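Side-chain contacts in putative phosphosugar isomerase (Clostridium difficile, PDB 3G68), which is a double-SIS-domain protein that probably binds phosphosugars and may act as an isomerase related to glucosamine-6-phosphate synthase: residues K195-I198 with E199-K202; I318-I321 with C322-P326. One frame throughout, in Å; residues are numbered along the deposited sequence.

Contact 1: K195-I198 with E199-K202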
# COMPACT_ATOMS: atom_id res chain seq x y z
N LYS B 195 -11.53 -39.84 12.66
CA LYS B 195 -12.77 -39.70 13.38
C LYS B 195 -14.00 -39.79 12.46
O LYS B 195 -14.99 -40.42 12.81
CB LYS B 195 -12.75 -38.38 14.18
CG LYS B 195 -13.91 -38.18 15.11
CD LYS B 195 -13.65 -36.97 16.02
CE LYS B 195 -14.79 -36.77 17.00
NZ LYS B 195 -14.72 -35.45 17.73
N GLN B 196 -13.91 -39.21 11.26
CA GLN B 196 -14.98 -39.26 10.27
C GLN B 196 -15.15 -40.69 9.72
O GLN B 196 -16.26 -41.19 9.60
CB GLN B 196 -14.67 -38.29 9.12
CG GLN B 196 -14.66 -36.82 9.50
CD GLN B 196 -14.12 -35.92 8.38
OE1 GLN B 196 -14.27 -36.22 7.18
NE2 GLN B 196 -13.49 -34.81 8.76
N TRP B 197 -14.04 -41.33 9.42
CA TRP B 197 -14.05 -42.73 8.94
C TRP B 197 -14.66 -43.71 9.97
O TRP B 197 -15.45 -44.60 9.59
CB TRP B 197 -12.64 -43.12 8.50
CG TRP B 197 -12.30 -44.57 8.32
CD1 TRP B 197 -12.55 -45.37 7.22
CD2 TRP B 197 -11.54 -45.36 9.22
NE1 TRP B 197 -12.02 -46.62 7.42
CE2 TRP B 197 -11.39 -46.64 8.63
CE3 TRP B 197 -11.00 -45.13 10.50
CZ2 TRP B 197 -10.69 -47.67 9.26
CZ3 TRP B 197 -10.32 -46.15 11.13
CH2 TRP B 197 -10.19 -47.42 10.51
N ILE B 198 -14.32 -43.55 11.25
CA ILE B 198 -14.89 -44.37 12.32
C ILE B 198 -16.41 -44.21 12.39
O ILE B 198 -17.13 -45.20 12.47
CB ILE B 198 -14.25 -44.04 13.67
CG1 ILE B 198 -12.80 -44.50 13.71
CG2 ILE B 198 -15.01 -44.73 14.80
CD1 ILE B 198 -11.95 -43.94 14.89
N GLU B 199 -16.87 -42.96 12.34
CA GLU B 199 -18.28 -42.62 12.40
C GLU B 199 -19.02 -43.24 11.22
O GLU B 199 -20.09 -43.82 11.38
CB GLU B 199 -18.43 -41.09 12.43
CG GLU B 199 -19.84 -40.58 12.55
CD GLU B 199 -20.56 -40.99 13.81
OE1 GLU B 199 -19.94 -41.11 14.89
OE2 GLU B 199 -21.79 -41.16 13.71
N ARG B 200 -18.41 -43.17 10.04
CA ARG B 200 -18.99 -43.75 8.83
C ARG B 200 -19.10 -45.30 8.90
O ARG B 200 -20.00 -45.91 8.31
CB ARG B 200 -18.08 -43.34 7.67
CG ARG B 200 -18.59 -43.63 6.32
CD ARG B 200 -17.80 -42.87 5.24
NE ARG B 200 -16.37 -43.21 5.11
CZ ARG B 200 -15.32 -42.41 5.35
NH1 ARG B 200 -15.45 -41.15 5.73
NH2 ARG B 200 -14.10 -42.89 5.16
N ASN B 201 -18.14 -45.93 9.56
CA ASN B 201 -18.07 -47.40 9.70
C ASN B 201 -18.42 -47.91 11.08
O ASN B 201 -18.07 -49.05 11.43
CB ASN B 201 -16.63 -47.82 9.33
CG ASN B 201 -16.36 -47.63 7.87
OD1 ASN B 201 -16.93 -48.32 7.04
ND2 ASN B 201 -15.53 -46.65 7.54
N LYS B 202 -19.17 -47.10 11.83
CA LYS B 202 -19.48 -47.36 13.24
C LYS B 202 -20.10 -48.74 13.50
O LYS B 202 -19.67 -49.44 14.43
CB LYS B 202 -20.43 -46.29 13.79
CG LYS B 202 -20.60 -46.38 15.31
CD LYS B 202 -21.54 -45.31 15.89
CE LYS B 202 -20.90 -43.95 15.94
NZ LYS B 202 -21.83 -42.94 16.57
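Trp197 O is gripped twice by Asn201 where helix 187-200 gives out: by the backbone N at 3.0 Å and by the side-chain ND2 at 2.9 Å. The two donors reach the oxygen from opposite faces of its carbonyl plane, and neither bond is straight, with N-H...O angles of 141° and 142°. With CG beside its own backbone N, the Asn201 side chain folds back over the last turn rather than continuing outward. Upstream, the ordinary i to i+4 ladder runs from Glu199 N to Lys195 O and from Arg200 N to Gln196 O.

Around the indole the contacts are of van der Waals kind. ND2 of Asn201 lies 3.3 Å from CD1 of Trp197, the amide turned 65° from the ring. Arg200 NH2 comes to the ring edge, in its plane, 3.6 Å from CD1, while Trp197 CA sits over one face of the guanidinium, toward its rim. A bend at chi3 swings the guanidinium back toward this edge.

On the far side of the turn Lys202 NZ and Glu199 OE1, 3.1 Å apart, form a salt bridge whose hydrogen bonds are weak.

The polar ends by the indole have further partners: Asp296 O accepts from both Asn201 ND2 and Arg200 NE, and Lys297 O from Trp197 NE1. Asn201 ND2 thus spends its donors on two carbonyls, one of its own helix and one of Asp296. Main-chain acceptors tie the helix end and the indole N-H to residues 296-297, and apolar packing holds the ring as well.

Contact 2: I318-I321 with C322-P326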
# COMPACT_ATOMS: atom_id res chain seq x y z
N ILE B 318 -6.25 -46.44 14.16
CA ILE B 318 -6.47 -47.65 14.92
C ILE B 318 -6.51 -47.30 16.40
O ILE B 318 -7.38 -47.78 17.12
CB ILE B 318 -5.40 -48.76 14.65
CG1 ILE B 318 -5.35 -49.12 13.16
CG2 ILE B 318 -5.76 -50.00 15.45
CD1 ILE B 318 -6.64 -49.63 12.65
N GLN B 319 -5.57 -46.48 16.87
CA GLN B 319 -5.63 -46.00 18.26
C GLN B 319 -6.90 -45.25 18.54
O GLN B 319 -7.43 -45.35 19.65
CB GLN B 319 -4.43 -45.11 18.58
CG GLN B 319 -3.12 -45.85 18.60
CD GLN B 319 -1.95 -44.93 18.42
OE1 GLN B 319 -2.05 -43.91 17.71
NE2 GLN B 319 -0.82 -45.26 19.05
N LEU B 320 -7.41 -44.49 17.58
CA LEU B 320 -8.67 -43.78 17.80
C LEU B 320 -9.83 -44.74 17.94
O LEU B 320 -10.76 -44.49 18.75
CB LEU B 320 -8.94 -42.67 16.77
CG LEU B 320 -10.14 -41.78 17.07
CD1 LEU B 320 -10.05 -41.13 18.49
CD2 LEU B 320 -10.22 -40.70 16.01
N ILE B 321 -9.80 -45.85 17.18
CA ILE B 321 -10.79 -46.90 17.34
C ILE B 321 -10.75 -47.42 18.77
O ILE B 321 -11.80 -47.61 19.36
CB ILE B 321 -10.59 -48.08 16.36
CG1 ILE B 321 -11.04 -47.68 14.96
CG2 ILE B 321 -11.43 -49.31 16.81
CD1 ILE B 321 -10.67 -48.70 13.84
N CYS B 322 -9.54 -47.59 19.32
CA CYS B 322 -9.37 -48.06 20.70
C CYS B 322 -10.01 -47.13 21.72
O CYS B 322 -10.51 -47.58 22.75
CB CYS B 322 -7.91 -48.32 21.05
SG CYS B 322 -7.11 -49.60 20.04
N GLY B 323 -9.95 -45.82 21.47
CA GLY B 323 -10.55 -44.85 22.36
C GLY B 323 -12.06 -44.78 22.23
O GLY B 323 -12.76 -44.65 23.24
N GLU B 324 -12.57 -44.88 21.00
CA GLU B 324 -14.00 -44.65 20.74
C GLU B 324 -14.99 -45.82 20.70
O GLU B 324 -16.13 -45.72 21.19
CB GLU B 324 -14.17 -43.93 19.42
CG GLU B 324 -13.57 -42.54 19.40
CD GLU B 324 -14.00 -41.75 18.13
OE1 GLU B 324 -14.53 -42.37 17.19
OE2 GLU B 324 -13.80 -40.51 18.07
N ILE B 325 -14.58 -46.90 20.07
CA ILE B 325 -15.49 -48.05 19.85
C ILE B 325 -15.73 -48.86 21.12
O ILE B 325 -16.86 -49.27 21.34
CB ILE B 325 -15.06 -48.88 18.62
CG1 ILE B 325 -15.06 -47.97 17.37
CG2 ILE B 325 -15.96 -50.11 18.41
CD1 ILE B 325 -16.47 -47.44 16.88
N PRO B 326 -14.69 -49.13 21.95
CA PRO B 326 -14.97 -49.86 23.18
C PRO B 326 -16.04 -49.22 24.07
O PRO B 326 -16.77 -49.95 24.73
CB PRO B 326 -13.63 -49.89 23.90
CG PRO B 326 -12.65 -49.91 22.83
CD PRO B 326 -13.25 -48.96 21.78
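Leu320 CG stands anti to its backbone N (chi1 -172°); Glu324 CG lies beside its own N (chi1 -65°), and its extended chain carries the carboxylate against the leucine. OE2 of Glu324 lies 3.8 Å from Leu320 CD1, while the methylene CG of Glu324 comes 3.9 Å from the same methyl. One residue further along, Ile321 and Ile325 point the same way and lie side by side, CG2 of Ile321 3.9 Å from CG1 of Ile325.

The backbone beneath carries four i to i+4 bonds, from Cys322, Gly323, Glu324 and Ile325 to Ile318, Gln319, Leu320 and Ile321. The last is the straightest, Ile325 N to Ile321 O at 3.0 Å and 161°. Pro326, which has no N-H to extend the series, instead brings CD to 3.1 Å from Ile321 O.

Helix 187-200 covers Leu320 through Tyr191; Ile318 and Cys322 face helix 220-234. On the side of helix 4-20, Gln319 packs on Met8, and Gln5 touches both Leu320 and Glu324, which places residues 318-326 among three helices.

In the fold
Both contacts close a single helical turn, and they follow in series along the chain without nesting or crossing. Contact 1 spans the end of helix 187-200 and reaches the first residue of helix 202-206; strand 210-215 follows. The chain then builds the second parallel five-stranded sheet, down to strand 299-300, before helix 316-324 brings it to contact 2. The two turns, about 11 Å apart between centres, pack directly: Ile198 CD1 lies 3.6 Å from Leu320 CG, and Trp197 CH2 equally close to Ile321 CD1. Helix 187-200, ahead of the sheet in sequence, is thereby joined to helix 316-324, which follows it, with the indole also resting on strand 284-289.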